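Local coordinates for protein glucokinase (Enterococcus faecalis, PDB 2QM1) that probably phosphorylates glucose at the expense of ATP, as a zinc-containing glucokinase of the ROK family, at residues M4-D12 with A21-Q30; V47-R55 with V100-L108. All blocks are in the same frame, centred on the assembly; numbering follows the deposited sequence.

Contact 1: residues M4-D12 with A21-Q30; sequences MDKKIIGID and AILTTDGVVQ
Ile8 and Leu23 face each other as an antiparallel hydrogen-bonded pair: Ile8 N gives its hydrogen to Leu23 O at 3.0 Å, nearly straight (167°), and Leu23 N returns a bond to Ile8 O. Gly10 and Ala21 form the next such pair, with 2.8 Å from Gly10 N to Ala21 O. Between them Ile9 and Ile22 make a non-hydrogen-bonded pair, where the Ile9 CA-H leans on Ala21 O and the Ile22 CA-H on Ile8 O. Apolar contacts build both faces. Ile9 and Ile22 lie side by side pointing the same way, CG1 to CG1 3.9 Å. On the other face Ile8 CG1 rests 4.0 Å from Leu23 CB; with CG1 between the backbone N and carbonyl carbon (chi1 57°), the branch carries CD1 to Thr24 O. Helix 310-318 covers this face through Ala316, which Ile8 and Leu23 both touch. At the open end, the Lys7 chain passes over Ile22 CG2, and the Lys7 and Gln30 side chains cross at about a right angle, Lys7 CE lying 3.4 Å from Gln30 OE1. Lys7 NZ makes its salt bridge outside the contact, to Asp67, and also donates to Asp5 O. One water donates to Met4 O and Lys6 O and accepts from Gln30 NE2. A type I turn from Thr24 to Gly27, with Thr24 OG1 accepting from Val28 N, leads into strand 29-36. Strands 7-13 and 17-24 form the beta hairpin inside the five-stranded mixed sheet, order 3-2-1-4-5, of the actin-like ATPase fold, with 29-36 beyond 17-24.

Contact 2: residues V47-R55 with V100-L108; sequences VPSIIESIR and VKEQIESAL
Ala107 O receives the one hydrogen bond between the two segments, from Arg55 NH2 at 3.2 Å. The N-H points almost straight at the oxygen (171°), which lies in the guanidinium plane at its edge, but the donor reaches the carbonyl from the side, with a C=O...N angle of 111° and a tilt out of the carbonyl plane. The arginine chain runs extended from CG to NE, and one face of its guanidinium lies over Ile51 CG2 of its own helix, so a methyl group backs the charged plate while its edge binds the neighbouring helix. Nearer the backbone, Arg55 CG packs 3.6 Å from Leu108 CD1.

The rest is mostly aliphatic. Ile51 reaches across with CG1 anti to its carbonyl carbon, which brings CD1 to Ala107 CB at 3.4 Å, tighter than usual carbon contact. Its CG1 also meets Ile104 CG1. Leu108 uses both methyls: CD1 lies near Ile51 CG2, while CD2 abuts Ile54 CG2 at 3.9 Å, the two side chains crossing at about a right angle. At the other end Val47 CG1 fits between Ile104 CG1, 3.7 Å off, and Gln103 NE2, and its CG2 meets Val100 CG2. The Gln103 chain, extended beyond CG, meets Val47 at about a right angle and sets NE2 against its methyls.

The axes of segments 47-55 and 100-108 approach to 10.1 Å and run in the same general direction, 28° apart. Both helices lie against the sheet: Ile50 touches Ile11, Ile18, Phe20 and Met73, Val100 and Ile104 reach Phe112 and Met73, and Leu108 meets Ile71. Helix 46-60 thus packs over strands 7-13, 17-24 and 68-75, and helix 100-108 over strands 68-75 and 112-116.

Contact 1 is within the sheet and contact 2 is between two helices packed on it. They meet directly: Ile11 CD1 of strand 7-13 lies 3.8 Å from Ile54 CD1 and also touches Ile50 CG2, so the strand that pairs in 4-12 with 21-30 is part of the floor beneath helix 46-60. Strand 29-36, begun in contact 1, leads along the chain into that helix. Their chemistry differs accordingly: backbone hydrogen bonds hold contact 1, whose Lys6 to Gln30 end is bridged by water and partly exposed, whereas contact 2 is mostly buried aliphatic packing with a single arginine bond at its rim.

Contact 1: residues M4-D12 with A21-Q30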
loop_
_atom_site.group_PDB
_atom_site.type_symbol
_atom_site.label_atom_id
_atom_site.label_comp_id
_atom_site.label_asym_id
_atom_site.label_seq_id
_atom_site.Cartn_x
_atom_site.Cartn_y
_atom_site.Cartn_z
HETATM N N MSE B 4 -22.633 -5.225 29.512
HETATM C CA MSE B 4 -23.208 -3.981 28.968
HETATM C C MSE B 4 -22.899 -2.727 29.806
HETATM O O MSE B 4 -23.236 -1.614 29.404
HETATM C CB MSE B 4 -24.706 -4.152 28.682
HETATM C CG MSE B 4 -25.013 -5.233 27.588
HETATM SE SE MSE B 4 -26.924 -5.547 27.348
HETATM C CE MSE B 4 -27.313 -4.027 26.152
ATOM N N ASP B 5 -22.228 -2.907 30.941
ATOM C CA ASP B 5 -21.737 -1.790 31.754
ATOM C C ASP B 5 -20.364 -1.281 31.327
ATOM O O ASP B 5 -19.960 -0.192 31.717
ATOM C CB ASP B 5 -21.700 -2.189 33.228
ATOM C CG ASP B 5 -23.104 -2.439 33.799
ATOM O OD1 ASP B 5 -23.993 -1.612 33.539
ATOM O OD2 ASP B 5 -23.335 -3.463 34.468
ATOM N N LYS B 6 -19.633 -2.076 30.552
ATOM C CA LYS B 6 -18.299 -1.704 30.072
ATOM C C LYS B 6 -18.407 -0.603 29.067
ATOM O O LYS B 6 -19.312 -0.629 28.214
ATOM C CB LYS B 6 -17.614 -2.861 29.359
ATOM C CG LYS B 6 -17.464 -4.210 30.113
ATOM C CD LYS B 6 -17.184 -4.083 31.564
ATOM C CE LYS B 6 -15.790 -3.609 31.894
ATOM N NZ LYS B 6 -15.476 -4.073 33.321
ATOM N N LYS B 7 -17.454 0.314 29.146
ATOM C CA LYS B 7 -17.365 1.516 28.319
ATOM C C LYS B 7 -15.934 1.713 27.802
ATOM O O LYS B 7 -14.956 1.243 28.408
ATOM C CB LYS B 7 -17.806 2.751 29.109
ATOM C CG LYS B 7 -19.278 2.696 29.680
ATOM C CD LYS B 7 -19.534 3.883 30.615
ATOM C CE LYS B 7 -20.974 3.890 31.240
ATOM N NZ LYS B 7 -21.180 2.670 32.085
ATOM N N ILE B 8 -15.835 2.357 26.644
ATOM C CA ILE B 8 -14.538 2.751 26.087
ATOM C C ILE B 8 -14.676 4.257 25.796
ATOM O O ILE B 8 -15.792 4.761 25.586
ATOM C CB ILE B 8 -14.157 1.912 24.819
ATOM C CG1 ILE B 8 -15.256 2.052 23.768
ATOM C CG2 ILE B 8 -14.002 0.426 25.173
ATOM C CD1 ILE B 8 -15.161 1.067 22.690
ATOM N N ILE B 9 -13.553 4.960 25.896
ATOM C CA ILE B 9 -13.490 6.385 25.610
ATOM C C ILE B 9 -12.702 6.588 24.307
ATOM O O ILE B 9 -11.613 6.027 24.127
ATOM C CB ILE B 9 -12.824 7.170 26.786
ATOM C CG1 ILE B 9 -13.695 7.109 28.046
ATOM C CG2 ILE B 9 -12.548 8.676 26.352
ATOM C CD1 ILE B 9 -12.983 7.472 29.375
ATOM N N GLY B 10 -13.247 7.395 23.404
ATOM C CA GLY B 10 -12.464 7.830 22.223
ATOM C C GLY B 10 -12.170 9.323 22.260
ATOM O O GLY B 10 -12.998 10.102 22.688
ATOM N N ILE B 11 -10.973 9.705 21.831
ATOM C CA ILE B 11 -10.565 11.108 21.780
ATOM C C ILE B 11 -10.180 11.401 20.346
ATOM O O ILE B 11 -9.386 10.665 19.737
ATOM C CB ILE B 11 -9.377 11.419 22.708
ATOM C CG1 ILE B 11 -9.754 11.076 24.163
ATOM C CG2 ILE B 11 -8.915 12.916 22.517
ATOM C CD1 ILE B 11 -8.554 10.615 25.124
ATOM N N ASP B 12 -10.752 12.483 19.832
ATOM C CA ASP B 12 -10.433 12.984 18.518
ATOM C C ASP B 12 -9.763 14.377 18.656
ATOM O O ASP B 12 -10.421 15.419 18.725
ATOM C CB ASP B 12 -11.708 12.948 17.661
ATOM C CG ASP B 12 -11.506 13.499 16.281
ATOM O OD1 ASP B 12 -10.375 13.920 15.987
ATOM O OD2 ASP B 12 -12.498 13.532 15.495
ATOM N N ALA B 21 -15.777 10.932 23.178
ATOM C CA ALA B 21 -17.020 10.185 23.333
ATOM C C ALA B 21 -16.789 9.031 24.249
ATOM O O ALA B 21 -15.669 8.549 24.349
ATOM C CB ALA B 21 -17.546 9.668 22.015
ATOM N N ILE B 22 -17.894 8.589 24.846
ATOM C CA ILE B 22 -17.985 7.378 25.606
ATOM C C ILE B 22 -18.932 6.459 24.868
ATOM O O ILE B 22 -20.044 6.841 24.484
ATOM C CB ILE B 22 -18.477 7.633 27.027
ATOM C CG1 ILE B 22 -17.394 8.369 27.836
ATOM C CG2 ILE B 22 -18.811 6.326 27.694
ATOM C CD1 ILE B 22 -17.940 9.029 29.042
ATOM N N LEU B 23 -18.472 5.234 24.669
ATOM C CA LEU B 23 -19.185 4.339 23.802
ATOM C C LEU B 23 -19.329 3.008 24.477
ATOM O O LEU B 23 -18.543 2.689 25.370
ATOM C CB LEU B 23 -18.376 4.170 22.504
ATOM C CG LEU B 23 -18.214 5.346 21.531
ATOM C CD1 LEU B 23 -16.955 6.148 21.793
ATOM C CD2 LEU B 23 -18.168 4.865 20.076
ATOM N N THR B 24 -20.310 2.216 24.046
ATOM C CA THR B 24 -20.375 0.807 24.470
ATOM C C THR B 24 -19.251 0.069 23.767
ATOM O O THR B 24 -18.702 0.571 22.759
ATOM C CB THR B 24 -21.690 0.106 24.044
ATOM O OG1 THR B 24 -21.729 0.037 22.616
ATOM C CG2 THR B 24 -22.934 0.857 24.548
ATOM N N THR B 25 -18.911 -1.121 24.274
ATOM C CA THR B 25 -17.868 -1.905 23.650
ATOM C C THR B 25 -18.251 -2.347 22.247
ATOM O O THR B 25 -17.384 -2.718 21.508
ATOM C CB THR B 25 -17.411 -3.133 24.480
ATOM O OG1 THR B 25 -18.509 -4.042 24.641
ATOM C CG2 THR B 25 -16.810 -2.708 25.898
ATOM N N ASP B 26 -19.538 -2.326 21.888
ATOM C CA ASP B 26 -19.963 -2.528 20.485
ATOM C C ASP B 26 -19.870 -1.240 19.637
ATOM O O ASP B 26 -20.303 -1.222 18.486
ATOM C CB ASP B 26 -21.404 -3.055 20.446
ATOM C CG ASP B 26 -21.787 -3.661 19.077
ATOM O OD1 ASP B 26 -20.931 -4.347 18.451
ATOM O OD2 ASP B 26 -22.964 -3.455 18.642
ATOM N N GLY B 27 -19.355 -0.153 20.213
ATOM C CA GLY B 27 -19.166 1.095 19.491
ATOM C C GLY B 27 -20.403 1.926 19.206
ATOM O O GLY B 27 -20.418 2.671 18.243
ATOM N N VAL B 28 -21.425 1.816 20.053
ATOM C CA VAL B 28 -22.542 2.762 20.096
ATOM C C VAL B 28 -22.192 3.903 21.052
ATOM O O VAL B 28 -21.820 3.658 22.190
ATOM C CB VAL B 28 -23.823 2.105 20.633
ATOM C CG1 VAL B 28 -25.025 3.049 20.585
ATOM C CG2 VAL B 28 -24.097 0.740 19.923
ATOM N N VAL B 29 -22.332 5.133 20.571
ATOM C CA VAL B 29 -21.966 6.345 21.292
ATOM C C VAL B 29 -22.983 6.612 22.426
ATOM O O VAL B 29 -24.170 6.717 22.166
ATOM C CB VAL B 29 -21.893 7.587 20.269
ATOM C CG1 VAL B 29 -21.540 8.897 20.980
ATOM C CG2 VAL B 29 -20.886 7.340 19.183
ATOM N N GLN B 30 -22.531 6.689 23.680
ATOM C CA GLN B 30 -23.407 7.035 24.797
ATOM C C GLN B 30 -23.446 8.558 25.120
ATOM O O GLN B 30 -24.515 9.080 25.434
ATOM C CB GLN B 30 -23.003 6.225 26.037
ATOM C CG GLN B 30 -23.067 4.675 25.863
ATOM C CD GLN B 30 -22.601 3.885 27.099
ATOM O OE1 GLN B 30 -21.810 4.377 27.945
ATOM N NE2 GLN B 30 -23.051 2.653 27.186
HETATM O O HOH W 1 -21.828 0.949 29.094
HETATM O O HOH W 2 -20.584 -2.160 26.799
#

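Contact 2: residues V47-R55 with V100-L108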
loop_
_atom_site.group_PDB
_atom_site.type_symbol
_atom_site.label_atom_id
_atom_site.label_comp_id
_atom_site.label_asym_id
_atom_site.label_seq_id
_atom_site.Cartn_x
_atom_site.Cartn_y
_atom_site.Cartn_z
ATOM N N VAL B 47 -2.313 17.923 26.381
ATOM C CA VAL B 47 -2.466 16.702 27.132
ATOM C C VAL B 47 -3.052 16.961 28.526
ATOM O O VAL B 47 -3.969 16.250 28.907
ATOM C CB VAL B 47 -1.195 15.831 27.140
ATOM C CG1 VAL B 47 -1.247 14.782 28.276
ATOM C CG2 VAL B 47 -1.026 15.166 25.755
ATOM N N PRO B 48 -2.549 17.975 29.279
ATOM C CA PRO B 48 -3.253 18.233 30.554
ATOM C C PRO B 48 -4.755 18.595 30.390
ATOM O O PRO B 48 -5.565 18.255 31.251
ATOM C CB PRO B 48 -2.482 19.417 31.129
ATOM C CG PRO B 48 -1.056 19.255 30.501
ATOM C CD PRO B 48 -1.378 18.856 29.118
ATOM N N SER B 49 -5.108 19.322 29.329
ATOM C CA SER B 49 -6.508 19.660 29.116
ATOM C C SER B 49 -7.374 18.399 28.851
ATOM O O SER B 49 -8.546 18.347 29.236
ATOM C CB SER B 49 -6.671 20.693 28.004
ATOM O OG SER B 49 -6.448 20.103 26.764
ATOM N N ILE B 50 -6.771 17.385 28.232
ATOM C CA ILE B 50 -7.477 16.161 27.881
ATOM C C ILE B 50 -7.672 15.379 29.165
ATOM O O ILE B 50 -8.765 14.878 29.426
ATOM C CB ILE B 50 -6.668 15.353 26.822
ATOM C CG1 ILE B 50 -6.612 16.124 25.465
ATOM C CG2 ILE B 50 -7.184 13.937 26.690
ATOM C CD1 ILE B 50 -5.726 15.378 24.331
ATOM N N ILE B 51 -6.601 15.284 29.960
ATOM C CA ILE B 51 -6.660 14.622 31.265
ATOM C C ILE B 51 -7.731 15.254 32.156
ATOM O O ILE B 51 -8.593 14.551 32.729
ATOM C CB ILE B 51 -5.294 14.715 31.949
ATOM C CG1 ILE B 51 -4.252 13.846 31.180
ATOM C CG2 ILE B 51 -5.435 14.406 33.467
ATOM C CD1 ILE B 51 -2.786 14.066 31.656
ATOM N N GLU B 52 -7.668 16.586 32.281
ATOM C CA GLU B 52 -8.673 17.355 33.004
ATOM C C GLU B 52 -10.100 17.173 32.521
ATOM O O GLU B 52 -10.989 17.078 33.344
ATOM C CB GLU B 52 -8.336 18.842 33.032
ATOM C CG GLU B 52 -9.314 19.705 33.798
ATOM C CD GLU B 52 -9.654 19.179 35.207
ATOM O OE1 GLU B 52 -10.811 19.371 35.625
ATOM O OE2 GLU B 52 -8.785 18.588 35.892
ATOM N N SER B 53 -10.317 17.184 31.202
ATOM C CA SER B 53 -11.670 17.067 30.669
ATOM C C SER B 53 -12.271 15.675 31.005
ATOM O O SER B 53 -13.443 15.559 31.329
ATOM C CB SER B 53 -11.657 17.320 29.162
ATOM O OG SER B 53 -12.941 17.131 28.583
ATOM N N ILE B 54 -11.455 14.622 30.938
ATOM C CA ILE B 54 -11.915 13.292 31.303
ATOM C C ILE B 54 -12.102 13.130 32.817
ATOM O O ILE B 54 -13.096 12.579 33.271
ATOM C CB ILE B 54 -10.987 12.211 30.721
ATOM C CG1 ILE B 54 -11.208 12.084 29.211
ATOM C CG2 ILE B 54 -11.180 10.848 31.460
ATOM C CD1 ILE B 54 -10.106 11.367 28.544
ATOM N N ARG B 55 -11.170 13.626 33.602
ATOM C CA ARG B 55 -11.354 13.560 35.032
ATOM C C ARG B 55 -12.683 14.256 35.414
ATOM O O ARG B 55 -13.470 13.726 36.209
ATOM C CB ARG B 55 -10.198 14.239 35.750
ATOM C CG ARG B 55 -8.922 13.427 35.770
ATOM C CD ARG B 55 -7.850 14.215 36.492
ATOM N NE ARG B 55 -6.580 13.489 36.622
ATOM C CZ ARG B 55 -5.405 14.071 36.862
ATOM N NH1 ARG B 55 -5.334 15.386 36.992
ATOM N NH2 ARG B 55 -4.299 13.335 36.957
ATOM N N VAL B 100 2.842 11.008 24.930
ATOM C CA VAL B 100 1.438 11.198 25.220
ATOM C C VAL B 100 0.867 10.012 25.968
ATOM O O VAL B 100 0.124 10.176 26.907
ATOM C CB VAL B 100 0.614 11.384 23.906
ATOM C CG1 VAL B 100 -0.875 11.354 24.190
ATOM C CG2 VAL B 100 0.966 12.720 23.199
ATOM N N LYS B 101 1.231 8.812 25.545
ATOM C CA LYS B 101 0.688 7.630 26.165
ATOM C C LYS B 101 1.107 7.635 27.626
ATOM O O LYS B 101 0.277 7.457 28.534
ATOM C CB LYS B 101 1.208 6.356 25.470
ATOM C CG LYS B 101 0.820 5.065 26.260
ATOM C CD LYS B 101 1.185 3.761 25.506
ATOM C CE LYS B 101 0.955 2.560 26.420
ATOM N NZ LYS B 101 1.441 1.308 25.775
ATOM N N GLU B 102 2.409 7.848 27.853
ATOM C CA GLU B 102 2.928 7.876 29.204
ATOM C C GLU B 102 2.165 8.867 30.102
ATOM O O GLU B 102 1.769 8.513 31.205
ATOM C CB GLU B 102 4.395 8.246 29.161
ATOM C CG GLU B 102 5.219 7.693 30.283
ATOM C CD GLU B 102 6.687 7.835 29.935
ATOM O OE1 GLU B 102 7.209 8.972 30.106
ATOM O OE2 GLU B 102 7.301 6.837 29.458
ATOM N N GLN B 103 1.954 10.088 29.616
ATOM C CA GLN B 103 1.338 11.132 30.427
ATOM C C GLN B 103 -0.102 10.776 30.780
ATOM O O GLN B 103 -0.507 10.830 31.947
ATOM C CB GLN B 103 1.469 12.495 29.745
ATOM C CG GLN B 103 2.966 12.831 29.381
ATOM C CD GLN B 103 3.197 14.080 28.518
ATOM O OE1 GLN B 103 4.269 14.745 28.618
ATOM N NE2 GLN B 103 2.245 14.391 27.660
ATOM N N ILE B 104 -0.861 10.334 29.790
ATOM C CA ILE B 104 -2.276 10.081 30.019
ATOM C C ILE B 104 -2.501 8.826 30.832
ATOM O O ILE B 104 -3.329 8.800 31.755
ATOM C CB ILE B 104 -3.051 10.059 28.666
ATOM C CG1 ILE B 104 -2.909 11.435 28.039
ATOM C CG2 ILE B 104 -4.551 9.642 28.864
ATOM C CD1 ILE B 104 -3.693 11.636 26.814
ATOM N N GLU B 105 -1.784 7.769 30.488
ATOM C CA GLU B 105 -1.981 6.530 31.185
ATOM C C GLU B 105 -1.637 6.777 32.636
ATOM O O GLU B 105 -2.368 6.369 33.558
ATOM C CB GLU B 105 -1.104 5.417 30.595
ATOM C CG GLU B 105 -1.831 4.112 30.507
ATOM C CD GLU B 105 -1.076 3.067 29.755
ATOM O OE1 GLU B 105 0.149 2.929 29.976
ATOM O OE2 GLU B 105 -1.729 2.372 28.957
ATOM N N SER B 106 -0.532 7.484 32.836
ATOM C CA SER B 106 -0.089 7.805 34.211
ATOM C C SER B 106 -1.133 8.585 35.029
ATOM O O SER B 106 -1.497 8.208 36.150
ATOM C CB SER B 106 1.216 8.569 34.182
ATOM O OG SER B 106 1.708 8.667 35.516
ATOM N N ALA B 107 -1.632 9.660 34.430
ATOM C CA ALA B 107 -2.592 10.549 35.069
ATOM C C ALA B 107 -3.945 9.882 35.341
ATOM O O ALA B 107 -4.608 10.205 36.311
ATOM C CB ALA B 107 -2.807 11.786 34.218
ATOM N N LEU B 108 -4.356 8.992 34.449
ATOM C CA LEU B 108 -5.743 8.533 34.433
ATOM C C LEU B 108 -5.909 7.139 35.050
ATOM O O LEU B 108 -6.962 6.838 35.600
ATOM C CB LEU B 108 -6.311 8.617 33.008
ATOM C CG LEU B 108 -7.345 9.702 32.670
ATOM C CD1 LEU B 108 -7.466 10.872 33.714
ATOM C CD2 LEU B 108 -7.330 10.228 31.192
#